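Local coordinates for scarecrow-like protein 3 (Arabidopsis thaliana, PDB 6KPB), which is probably a transcription factor in plant development that binds zinc finger proteins such as JACKDAW/IDD10, at residues Leu54-Leu59 / His84-Asp89; His58-Cys63 / Tyr99-Leu104; Tyr150-Arg155 / Tyr438-Gln443; Val434-Tyr439 / Val477-Cys482. All blocks are in the same frame, centred on the assembly; numbering follows the deposited sequence.

Interaction 1 (Leu54-Leu59 / His84-Asp89); sequences LYLIHL and HLASPD
Leu85, at the end of helix 72-85, packs against Leu56 and Tyr55 on helix 49-69. The contact is apolar and joins two helices of the predicted leucine repeat I. Leu85 and Leu56 bury the most surface here.

Leu85 uses two different parts of its side chain. Its CB lies 3.6 Å from Leu56 CD2, and the two leucine side chains meet at a slant. One branch further out, Leu85 CD1 sits 3.6 Å from Tyr55 CD2. The neighbouring ring atom Tyr55 CE2 is 4.1 Å from the same Leu85 CD1. These two side chains cross at about a right angle. Leu85 CD1 approaches the ring obliquely, nearest its CD2-CE2 bond. Tyr55 can lie beside this methyl because its CG stands anti to the backbone N (chi1 -171°), beside the carbonyl carbon. The ring is also covered from within its own helix: Leu59 CD1 rests 3.8 Å above one face, offset toward the rim.

Leu56 CD2 also reaches Ala86, the first residue to leave helical geometry, and lies 4.0 Å from Ala86 N. The chain then turns at Ser87, whose OG accepts from Asp89 N in an ST turn.

Helix 92-109 also packs here, its Ala97 touching both Leu56 and Ala86. Gln94 of that helix gives a side-chain hydrogen bond to Leu85 O. Tyr55 and Leu59 continue along helix 72-85 onto Gln81, while Leu56 reaches Leu82.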
# COMPACT_ATOMS: atom_id res chain seq x y z
N LEU A 54 -4.57 -25.89 -17.13
CA LEU A 54 -5.97 -26.20 -17.43
C LEU A 54 -6.78 -26.37 -16.15
O LEU A 54 -7.95 -25.99 -16.10
CB LEU A 54 -6.05 -27.46 -18.29
CG LEU A 54 -6.90 -27.29 -19.55
CD1 LEU A 54 -6.39 -26.11 -20.34
CD2 LEU A 54 -6.88 -28.55 -20.40
N TYR A 55 -6.17 -26.95 -15.11
CA TYR A 55 -6.85 -27.07 -13.83
C TYR A 55 -7.15 -25.70 -13.23
O TYR A 55 -8.17 -25.52 -12.56
CB TYR A 55 -6.01 -27.91 -12.87
CG TYR A 55 -6.71 -28.29 -11.59
CD1 TYR A 55 -8.03 -28.73 -11.60
CD2 TYR A 55 -6.05 -28.21 -10.36
CE1 TYR A 55 -8.67 -29.08 -10.42
CE2 TYR A 55 -6.69 -28.56 -9.19
CZ TYR A 55 -8.00 -28.99 -9.22
OH TYR A 55 -8.63 -29.34 -8.05
N LEU A 56 -6.27 -24.72 -13.46
CA LEU A 56 -6.53 -23.37 -12.99
C LEU A 56 -7.77 -22.78 -13.65
O LEU A 56 -8.54 -22.06 -13.00
CB LEU A 56 -5.31 -22.48 -13.26
CG LEU A 56 -4.11 -22.65 -12.32
CD1 LEU A 56 -2.87 -21.97 -12.90
CD2 LEU A 56 -4.44 -22.09 -10.95
N ILE A 57 -7.97 -23.06 -14.94
CA ILE A 57 -9.14 -22.56 -15.65
C ILE A 57 -10.41 -23.14 -15.04
O ILE A 57 -11.37 -22.42 -14.75
CB ILE A 57 -9.05 -22.88 -17.15
CG1 ILE A 57 -7.64 -22.59 -17.67
CG2 ILE A 57 -10.08 -22.08 -17.93
CD1 ILE A 57 -7.47 -22.91 -19.13
N HIS A 58 -10.44 -24.46 -14.86
CA HIS A 58 -11.58 -25.12 -14.24
C HIS A 58 -11.89 -24.51 -12.87
O HIS A 58 -13.06 -24.23 -12.57
CB HIS A 58 -11.32 -26.62 -14.12
CG HIS A 58 -12.46 -27.40 -13.55
ND1 HIS A 58 -13.65 -27.59 -14.22
CD2 HIS A 58 -12.59 -28.04 -12.36
CE1 HIS A 58 -14.47 -28.31 -13.47
NE2 HIS A 58 -13.85 -28.59 -12.34
N LEU A 59 -10.87 -24.29 -12.05
CA LEU A 59 -11.09 -23.67 -10.75
C LEU A 59 -11.74 -22.30 -10.88
O LEU A 59 -12.64 -21.96 -10.11
CB LEU A 59 -9.76 -23.56 -9.99
CG LEU A 59 -9.34 -24.65 -9.01
CD1 LEU A 59 -7.85 -24.91 -9.09
CD2 LEU A 59 -9.74 -24.27 -7.59
N HIS A 84 -2.51 -21.93 -3.99
CA HIS A 84 -1.26 -22.68 -4.07
C HIS A 84 -0.76 -22.85 -5.50
O HIS A 84 0.45 -22.91 -5.72
CB HIS A 84 -1.44 -24.05 -3.41
CG HIS A 84 -1.15 -24.06 -1.94
ND1 HIS A 84 0.12 -24.29 -1.44
CD2 HIS A 84 -1.95 -23.85 -0.87
CE1 HIS A 84 0.08 -24.23 -0.12
NE2 HIS A 84 -1.16 -23.97 0.25
N LEU A 85 -1.67 -22.91 -6.48
CA LEU A 85 -1.25 -23.10 -7.86
C LEU A 85 -0.91 -21.78 -8.54
O LEU A 85 0.12 -21.67 -9.22
CB LEU A 85 -2.33 -23.83 -8.65
CG LEU A 85 -2.64 -25.27 -8.24
CD1 LEU A 85 -3.48 -25.96 -9.30
CD2 LEU A 85 -1.36 -26.05 -7.98
N ALA A 86 -1.75 -20.76 -8.37
CA ALA A 86 -1.51 -19.48 -9.01
C ALA A 86 -0.31 -18.78 -8.39
O ALA A 86 0.08 -19.05 -7.25
CB ALA A 86 -2.75 -18.59 -8.90
N SER A 87 0.28 -17.87 -9.16
CA SER A 87 1.44 -17.11 -8.72
C SER A 87 1.68 -15.94 -9.65
O SER A 87 1.66 -16.12 -10.88
CB SER A 87 2.70 -17.99 -8.66
OG SER A 87 3.85 -17.20 -8.46
N PRO A 88 1.93 -14.74 -9.13
CA PRO A 88 2.26 -13.61 -10.01
C PRO A 88 3.63 -13.74 -10.65
O PRO A 88 3.91 -13.01 -11.61
CB PRO A 88 2.21 -12.39 -9.07
CG PRO A 88 1.54 -12.88 -7.81
CD PRO A 88 1.86 -14.34 -7.71
N ASP A 89 4.48 -14.64 -10.15
CA ASP A 89 5.79 -14.87 -10.73
C ASP A 89 5.85 -16.12 -11.61
O ASP A 89 6.85 -16.33 -12.29
CB ASP A 89 6.85 -14.99 -9.63
CG ASP A 89 6.85 -13.80 -8.68
OD1 ASP A 89 7.36 -12.73 -9.07
OD2 ASP A 89 6.33 -13.94 -7.55

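Interaction 2 (His58-Cys63 / Tyr99-Leu104)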
# COMPACT_ATOMS: atom_id res chain seq x y z
N HIS A 58 -10.44 -24.46 -14.86
CA HIS A 58 -11.58 -25.12 -14.24
C HIS A 58 -11.89 -24.51 -12.87
O HIS A 58 -13.06 -24.23 -12.57
CB HIS A 58 -11.32 -26.62 -14.12
CG HIS A 58 -12.46 -27.40 -13.55
ND1 HIS A 58 -13.65 -27.59 -14.22
CD2 HIS A 58 -12.59 -28.04 -12.36
CE1 HIS A 58 -14.47 -28.31 -13.47
NE2 HIS A 58 -13.85 -28.59 -12.34
N LEU A 59 -10.87 -24.29 -12.05
CA LEU A 59 -11.09 -23.67 -10.75
C LEU A 59 -11.74 -22.30 -10.88
O LEU A 59 -12.64 -21.96 -10.11
CB LEU A 59 -9.76 -23.56 -9.99
CG LEU A 59 -9.34 -24.65 -9.01
CD1 LEU A 59 -7.85 -24.91 -9.09
CD2 LEU A 59 -9.74 -24.27 -7.59
N LEU A 60 -11.29 -21.50 -11.86
CA LEU A 60 -11.84 -20.16 -12.02
C LEU A 60 -13.33 -20.22 -12.35
O LEU A 60 -14.15 -19.53 -11.73
CB LEU A 60 -11.07 -19.40 -13.10
CG LEU A 60 -9.64 -18.99 -12.74
CD1 LEU A 60 -8.93 -18.37 -13.93
CD2 LEU A 60 -9.63 -18.04 -11.55
N LEU A 61 -13.70 -21.03 -13.34
CA LEU A 61 -15.11 -21.17 -13.69
C LEU A 61 -15.90 -21.80 -12.56
O LEU A 61 -17.03 -21.38 -12.26
CB LEU A 61 -15.26 -21.99 -14.98
CG LEU A 61 -15.09 -21.26 -16.32
CD1 LEU A 61 -13.63 -20.99 -16.63
CD2 LEU A 61 -15.74 -22.08 -17.43
N THR A 62 -15.33 -22.82 -11.91
CA THR A 62 -16.02 -23.48 -10.81
C THR A 62 -16.27 -22.51 -9.66
O THR A 62 -17.40 -22.37 -9.18
CB THR A 62 -15.22 -24.69 -10.32
OG1 THR A 62 -14.73 -25.43 -11.45
CG2 THR A 62 -16.09 -25.59 -9.46
N CYS A 63 -15.21 -21.84 -9.21
CA CYS A 63 -15.35 -20.86 -8.13
C CYS A 63 -16.39 -19.81 -8.47
O CYS A 63 -17.23 -19.46 -7.64
CB CYS A 63 -14.00 -20.21 -7.84
SG CYS A 63 -14.07 -18.85 -6.65
N TYR A 99 -4.57 -12.94 -10.65
CA TYR A 99 -5.35 -11.71 -10.65
C TYR A 99 -6.85 -11.97 -10.74
O TYR A 99 -7.64 -11.22 -10.16
CB TYR A 99 -4.89 -10.80 -11.79
CG TYR A 99 -3.45 -10.38 -11.64
CD1 TYR A 99 -3.09 -9.40 -10.72
CD2 TYR A 99 -2.45 -10.98 -12.38
CE1 TYR A 99 -1.78 -9.02 -10.56
CE2 TYR A 99 -1.12 -10.61 -12.23
CZ TYR A 99 -0.80 -9.63 -11.31
OH TYR A 99 0.52 -9.25 -11.16
N PHE A 100 -7.26 -13.03 -11.43
CA PHE A 100 -8.67 -13.41 -11.41
C PHE A 100 -9.07 -14.01 -10.08
O PHE A 100 -10.22 -13.84 -9.64
CB PHE A 100 -8.98 -14.37 -12.56
CG PHE A 100 -9.08 -13.71 -13.90
CD1 PHE A 100 -7.96 -13.54 -14.69
CD2 PHE A 100 -10.30 -13.26 -14.38
CE1 PHE A 100 -8.04 -12.93 -15.93
CE2 PHE A 100 -10.40 -12.65 -15.62
CZ PHE A 100 -9.27 -12.49 -16.39
N THR A 101 -8.16 -14.72 -9.41
CA THR A 101 -8.46 -15.26 -8.09
C THR A 101 -8.67 -14.14 -7.08
O THR A 101 -9.66 -14.14 -6.34
CB THR A 101 -7.35 -16.20 -7.62
OG1 THR A 101 -7.27 -17.33 -8.51
CG2 THR A 101 -7.61 -16.69 -6.21
N GLU A 102 -7.75 -13.18 -7.05
CA GLU A 102 -7.91 -12.03 -6.16
C GLU A 102 -9.19 -11.27 -6.47
O GLU A 102 -9.89 -10.82 -5.56
CB GLU A 102 -6.69 -11.11 -6.25
CG GLU A 102 -6.90 -9.75 -5.60
CD GLU A 102 -5.61 -9.14 -5.09
OE1 GLU A 102 -4.56 -9.81 -5.15
OE2 GLU A 102 -5.65 -7.98 -4.61
N ALA A 103 -9.51 -11.13 -7.76
CA ALA A 103 -10.74 -10.46 -8.15
C ALA A 103 -11.97 -11.19 -7.62
O ALA A 103 -12.86 -10.59 -7.02
CB ALA A 103 -10.80 -10.33 -9.67
N LEU A 104 -12.02 -12.51 -7.84
CA LEU A 104 -13.16 -13.30 -7.37
C LEU A 104 -13.29 -13.22 -5.86
O LEU A 104 -14.40 -13.08 -5.33
CB LEU A 104 -13.01 -14.75 -7.82
CG LEU A 104 -13.32 -15.07 -9.28
CD1 LEU A 104 -13.08 -16.54 -9.57
CD2 LEU A 104 -14.75 -14.68 -9.61
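The backbones are nearest at Leu60 and Thr101, whose CA atoms are 7.1 Å apart. Segments 58-63 and 99-104 are both helical and run nearly parallel, at 14°. The axes of the two segments come to 10.7 Å at their closest, and side chains fill the gap. The two helices belong to the helical bundle of the predicted leucine repeat I; helix 72-85, between them in the chain, touches both.

Leu60 supplies most of the filling from its side. Its CG stands anti to the carbonyl carbon (chi1 -70°), and CD2 ends 3.9 Å from Phe100 CB. The touch is at the base of Phe100; the ring leads away and packs on Leu364 and Leu368 of helix 360-381. Thr101 OG1 also lies near Leu60 CD2, but this is only a packing contact, since the hydroxyl is bonded to Ala97 O one turn back.

Leu104 answers from the other helix, one turn on. It points toward helix 49-69 and presents CD1 to the backbone as well as to side chains: Leu60 O is 3.8 Å from Leu104 CD1. Every touching residue is buried. Beyond Leu60, the same Leu104 CD1 meets the sulfur of Cys63, with SG 3.9 Å away.

Interaction 3 (Tyr150-Arg155 / Tyr438-Gln443); sequences YLLTNR and YYAMLQ
A helix of the predicted VHIID region packs here on the helix of the SAW region that begins at Tyr438. The two are close to antiparallel, at 158°, with axes 9.4 Å apart at their closest. Leu152 and Ala440 mark the nearest point, their CA atoms 6.0 Å apart, and the small Ala440 side chain allows this approach.

Leu152 meets the backbone of the partner helix more than its side chains. Its CD2 lies 3.5 Å from Ala440 O and 3.9 Å from Ala440 CB. The CG of Leu152 is anti to the carbonyl carbon (chi1 -71°), which brings this branch across to the SAW helix. Met441 SD adds a looser contact with the same methyl. Leu151 packs beside it, with CD2 3.8 Å from Gln443 OE1.

Arg155 combines two roles. Its CB and CG lie against the methyl of Ala440, with Arg155 CG 3.9 Å from Ala440 CB. The chain then bends at chi2 and chi3 and carries NH1 to 2.5 Å from Gln443 OE1, an unusually short separation that is doubtful in detail. The oxygen is at the guanidinium edge, near its plane, while the amide plane is turned 65° from it. Putting an alanine in place of Arg155 would probably uncover part of the Ala440 methyl, by loss of CG, and leave the Gln443 amide freer to turn.

Leu152 and Met441 both also pack on Ala465 of strand 464-469. The contact thus joins a helix of the Rossmann-like part, consistent with the clan of the GRAS domain, to the SAW helix as an antiparallel helix pair.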
# COMPACT_ATOMS: atom_id res chain seq x y z
N TYR A 150 -1.64 7.03 -31.22
CA TYR A 150 -1.17 8.40 -31.38
C TYR A 150 -0.87 8.72 -32.84
O TYR A 150 -1.24 9.79 -33.34
CB TYR A 150 0.08 8.63 -30.53
CG TYR A 150 -0.17 8.56 -29.04
CD1 TYR A 150 -1.45 8.69 -28.52
CD2 TYR A 150 0.88 8.37 -28.15
CE1 TYR A 150 -1.68 8.64 -27.16
CE2 TYR A 150 0.66 8.30 -26.79
CZ TYR A 150 -0.62 8.44 -26.30
OH TYR A 150 -0.83 8.38 -24.94
N LEU A 151 -0.21 7.80 -33.55
CA LEU A 151 0.10 8.04 -34.96
C LEU A 151 -1.17 8.21 -35.78
O LEU A 151 -1.28 9.15 -36.58
CB LEU A 151 0.95 6.88 -35.50
CG LEU A 151 1.70 7.02 -36.83
CD1 LEU A 151 2.81 5.98 -36.90
CD2 LEU A 151 0.78 6.88 -38.04
N LEU A 152 -2.14 7.31 -35.61
CA LEU A 152 -3.35 7.36 -36.41
C LEU A 152 -4.18 8.60 -36.09
O LEU A 152 -4.71 9.25 -37.00
CB LEU A 152 -4.17 6.09 -36.20
CG LEU A 152 -3.60 4.81 -36.81
CD1 LEU A 152 -4.39 3.59 -36.36
CD2 LEU A 152 -3.57 4.92 -38.33
N THR A 153 -4.31 8.95 -34.81
CA THR A 153 -5.14 10.08 -34.44
C THR A 153 -4.49 11.41 -34.83
O THR A 153 -5.18 12.35 -35.22
CB THR A 153 -5.44 10.06 -32.94
OG1 THR A 153 -4.21 10.14 -32.20
CG2 THR A 153 -6.17 8.77 -32.56
N ASN A 154 -3.16 11.50 -34.72
CA ASN A 154 -2.48 12.72 -35.14
C ASN A 154 -2.63 12.95 -36.64
O ASN A 154 -2.81 14.09 -37.08
CB ASN A 154 -1.00 12.66 -34.75
CG ASN A 154 -0.79 12.84 -33.26
OD1 ASN A 154 -1.71 13.21 -32.52
ND2 ASN A 154 0.44 12.60 -32.80
N ARG A 155 -2.56 11.88 -37.44
CA ARG A 155 -2.78 12.01 -38.87
C ARG A 155 -4.20 12.48 -39.17
O ARG A 155 -4.41 13.35 -40.02
CB ARG A 155 -2.50 10.68 -39.57
CG ARG A 155 -1.03 10.39 -39.82
CD ARG A 155 -0.52 11.15 -41.03
NE ARG A 155 0.57 12.07 -40.70
CZ ARG A 155 1.83 11.70 -40.53
NH1 ARG A 155 2.17 10.42 -40.65
NH2 ARG A 155 2.75 12.60 -40.22
N TYR A 438 -5.33 5.48 -45.69
CA TYR A 438 -4.66 4.25 -46.10
C TYR A 438 -3.18 4.28 -45.74
O TYR A 438 -2.63 3.28 -45.26
CB TYR A 438 -4.84 4.04 -47.61
CG TYR A 438 -4.21 2.77 -48.14
CD1 TYR A 438 -2.87 2.73 -48.52
CD2 TYR A 438 -4.96 1.61 -48.28
CE1 TYR A 438 -2.30 1.57 -49.00
CE2 TYR A 438 -4.40 0.44 -48.76
CZ TYR A 438 -3.07 0.43 -49.12
OH TYR A 438 -2.50 -0.73 -49.61
N TYR A 439 -2.53 5.42 -45.96
CA TYR A 439 -1.09 5.50 -45.70
C TYR A 439 -0.78 5.73 -44.23
O TYR A 439 0.31 5.36 -43.77
CB TYR A 439 -0.47 6.58 -46.58
CG TYR A 439 -0.50 6.19 -48.04
CD1 TYR A 439 0.46 5.33 -48.56
CD2 TYR A 439 -1.52 6.63 -48.88
CE1 TYR A 439 0.43 4.95 -49.89
CE2 TYR A 439 -1.55 6.25 -50.21
CZ TYR A 439 -0.58 5.41 -50.70
OH TYR A 439 -0.61 5.03 -52.03
N ALA A 440 -1.71 6.31 -43.47
CA ALA A 440 -1.57 6.31 -42.02
C ALA A 440 -1.65 4.88 -41.49
O ALA A 440 -0.90 4.51 -40.57
CB ALA A 440 -2.65 7.18 -41.38
N MET A 441 -2.54 4.07 -42.06
CA MET A 441 -2.59 2.65 -41.71
C MET A 441 -1.29 1.95 -42.09
O MET A 441 -0.80 1.08 -41.35
CB MET A 441 -3.78 1.98 -42.39
CG MET A 441 -5.13 2.51 -41.95
SD MET A 441 -5.62 1.86 -40.34
CE MET A 441 -5.99 0.17 -40.78
N LEU A 442 -0.72 2.30 -43.24
CA LEU A 442 0.54 1.70 -43.65
C LEU A 442 1.67 2.08 -42.71
O LEU A 442 2.52 1.25 -42.37
CB LEU A 442 0.87 2.12 -45.09
CG LEU A 442 2.10 1.45 -45.72
CD1 LEU A 442 1.87 -0.04 -45.89
CD2 LEU A 442 2.43 2.10 -47.05
N GLN A 443 1.71 3.35 -42.27
CA GLN A 443 2.73 3.77 -41.32
C GLN A 443 2.57 3.05 -39.99
O GLN A 443 3.57 2.70 -39.34
CB GLN A 443 2.67 5.28 -41.11
CG GLN A 443 3.48 6.07 -42.12
CD GLN A 443 3.18 7.56 -42.09
OE1 GLN A 443 2.44 8.03 -41.23
NE2 GLN A 443 3.76 8.30 -43.03

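Interaction 4 (Val434-Tyr439 / Val477-Cys482); sequences VPLSYY and VSAWRC
The flat carbonyl group of Ala479 receives Val434 N from above its plane, 43° out of it. The N-H points almost straight at the oxygen, with Val434 N 2.8 Å from Ala479 O and an N-H...O angle of 173°. This bond ties the end of strand 431-434 to strand 472-482, an antiparallel pairing in the mixed sheet of the GRAS domain. Trp480 leaves the backbone away from segment 434-439. Trp480 NE1 donates to Ser478 OG at 2.7 Å, the oxygen tilted out of the ring plane. Further along the first segment, Tyr438 CD1 sits over the centre of one face of the Tyr439 ring.

Leu436 covers the strand beyond the hydrogen bond. Its two methyls divide the work: Leu436 CD1 lies 3.6 Å from Val477 O, while Leu436 CD2 is 4.1 Å from Ala479 CB. Leu152 of helix 145-160 packs on Leu436 and Val477 together. Ser437 then caps the helix that follows, by a weak bond from Tyr439 N to its OG.

Val434 and Arg481 cross at about a right angle. Arg481 CG takes the crowded position between the backbone N and the carbonyl carbon (chi1 66°). It thereby meets Val434 through its aliphatic part, with Val434 CG2 3.6 Å from Arg481 CG.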
# COMPACT_ATOMS: atom_id res chain seq x y z
N VAL A 434 -15.18 9.03 -40.22
CA VAL A 434 -14.15 9.51 -41.13
C VAL A 434 -13.11 8.39 -41.26
O VAL A 434 -12.34 8.15 -40.32
CB VAL A 434 -13.51 10.81 -40.64
CG1 VAL A 434 -12.50 11.33 -41.66
CG2 VAL A 434 -14.58 11.86 -40.38
N PRO A 435 -13.07 7.68 -42.39
CA PRO A 435 -12.14 6.56 -42.51
C PRO A 435 -10.69 7.00 -42.35
O PRO A 435 -10.29 8.07 -42.80
CB PRO A 435 -12.41 6.03 -43.93
CG PRO A 435 -13.07 7.16 -44.65
CD PRO A 435 -13.87 7.88 -43.61
N LEU A 436 -9.91 6.17 -41.66
CA LEU A 436 -8.50 6.46 -41.46
C LEU A 436 -7.76 6.38 -42.79
O LEU A 436 -8.12 5.61 -43.68
CB LEU A 436 -7.90 5.49 -40.45
CG LEU A 436 -8.51 5.55 -39.05
CD1 LEU A 436 -7.91 4.50 -38.13
CD2 LEU A 436 -8.33 6.94 -38.45
N SER A 437 -6.71 7.19 -42.91
CA SER A 437 -5.95 7.25 -44.15
C SER A 437 -5.27 5.91 -44.43
O SER A 437 -4.71 5.28 -43.53
CB SER A 437 -4.91 8.36 -44.08
OG SER A 437 -3.96 8.25 -45.12
N TYR A 438 -5.33 5.48 -45.69
CA TYR A 438 -4.66 4.25 -46.10
C TYR A 438 -3.18 4.28 -45.74
O TYR A 438 -2.63 3.28 -45.26
CB TYR A 438 -4.84 4.04 -47.61
CG TYR A 438 -4.21 2.77 -48.14
CD1 TYR A 438 -2.87 2.73 -48.52
CD2 TYR A 438 -4.96 1.61 -48.28
CE1 TYR A 438 -2.30 1.57 -49.00
CE2 TYR A 438 -4.40 0.44 -48.76
CZ TYR A 438 -3.07 0.43 -49.12
OH TYR A 438 -2.50 -0.73 -49.61
N TYR A 439 -2.53 5.42 -45.96
CA TYR A 439 -1.09 5.50 -45.70
C TYR A 439 -0.78 5.73 -44.23
O TYR A 439 0.31 5.36 -43.77
CB TYR A 439 -0.47 6.58 -46.58
CG TYR A 439 -0.50 6.19 -48.04
CD1 TYR A 439 0.46 5.33 -48.56
CD2 TYR A 439 -1.52 6.63 -48.88
CE1 TYR A 439 0.43 4.95 -49.89
CE2 TYR A 439 -1.55 6.25 -50.21
CZ TYR A 439 -0.58 5.41 -50.70
OH TYR A 439 -0.61 5.03 -52.03
N VAL A 477 -9.32 2.00 -33.09
CA VAL A 477 -9.10 3.43 -33.30
C VAL A 477 -10.04 3.89 -34.41
O VAL A 477 -10.08 3.27 -35.48
CB VAL A 477 -7.64 3.74 -33.67
CG1 VAL A 477 -7.44 5.24 -33.82
CG2 VAL A 477 -6.68 3.18 -32.63
N SER A 478 -10.79 4.95 -34.15
CA SER A 478 -11.79 5.42 -35.10
C SER A 478 -11.88 6.94 -35.04
O SER A 478 -11.71 7.55 -33.98
CB SER A 478 -13.16 4.80 -34.82
OG SER A 478 -13.62 5.12 -33.51
N ALA A 479 -12.17 7.54 -36.19
CA ALA A 479 -12.28 8.99 -36.34
C ALA A 479 -13.70 9.36 -36.76
O ALA A 479 -14.32 8.64 -37.55
CB ALA A 479 -11.27 9.52 -37.36
N TRP A 480 -14.19 10.48 -36.24
CA TRP A 480 -15.58 10.87 -36.44
C TRP A 480 -15.69 12.37 -36.63
O TRP A 480 -14.92 13.15 -36.05
CB TRP A 480 -16.45 10.43 -35.25
CG TRP A 480 -16.25 8.99 -34.89
CD1 TRP A 480 -15.30 8.48 -34.06
CD2 TRP A 480 -17.02 7.88 -35.36
NE1 TRP A 480 -15.43 7.11 -33.98
CE2 TRP A 480 -16.48 6.72 -34.77
CE3 TRP A 480 -18.12 7.75 -36.21
CZ2 TRP A 480 -16.99 5.45 -35.01
CZ3 TRP A 480 -18.63 6.49 -36.45
CH2 TRP A 480 -18.07 5.35 -35.85
N ARG A 481 -16.66 12.78 -37.45
CA ARG A 481 -16.98 14.18 -37.68
C ARG A 481 -18.47 14.39 -37.42
O ARG A 481 -19.26 13.44 -37.41
CB ARG A 481 -16.65 14.62 -39.10
CG ARG A 481 -17.50 13.92 -40.15
CD ARG A 481 -17.40 14.57 -41.51
NE ARG A 481 -18.71 14.93 -42.03
CZ ARG A 481 -19.56 14.06 -42.58
NH1 ARG A 481 -20.74 14.47 -43.03
NH2 ARG A 481 -19.22 12.78 -42.68
N CYS A 482 -18.84 15.65 -37.22
CA CYS A 482 -20.22 15.99 -36.89
C CYS A 482 -21.10 15.95 -38.14
O CYS A 482 -20.73 16.48 -39.19
CB CYS A 482 -20.29 17.37 -36.24
SG CYS A 482 -19.52 17.46 -34.62

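The four contacts form two pairs. Interactions 1 and 2 share helix 49-69, their centres about 9 Å apart, and touch where Pro88 CB lies 4.1 Å from Tyr99 OH. Both also border the second subunit, and helix 49-69 meets the bound peptide through Leu54 and Ile57. Interactions 3 and 4 share helix 438-448, again with centres about 9 Å apart. They merge into one apolar patch, with Leu152 CD1 4.0 Å from Leu436 CD1 and Thr153 CG2 4.0 Å from Val477 CG1. The pairs are well separated: the centres of interactions 2 and 4 are about 39 Å apart, on opposite sides of the chain's centre.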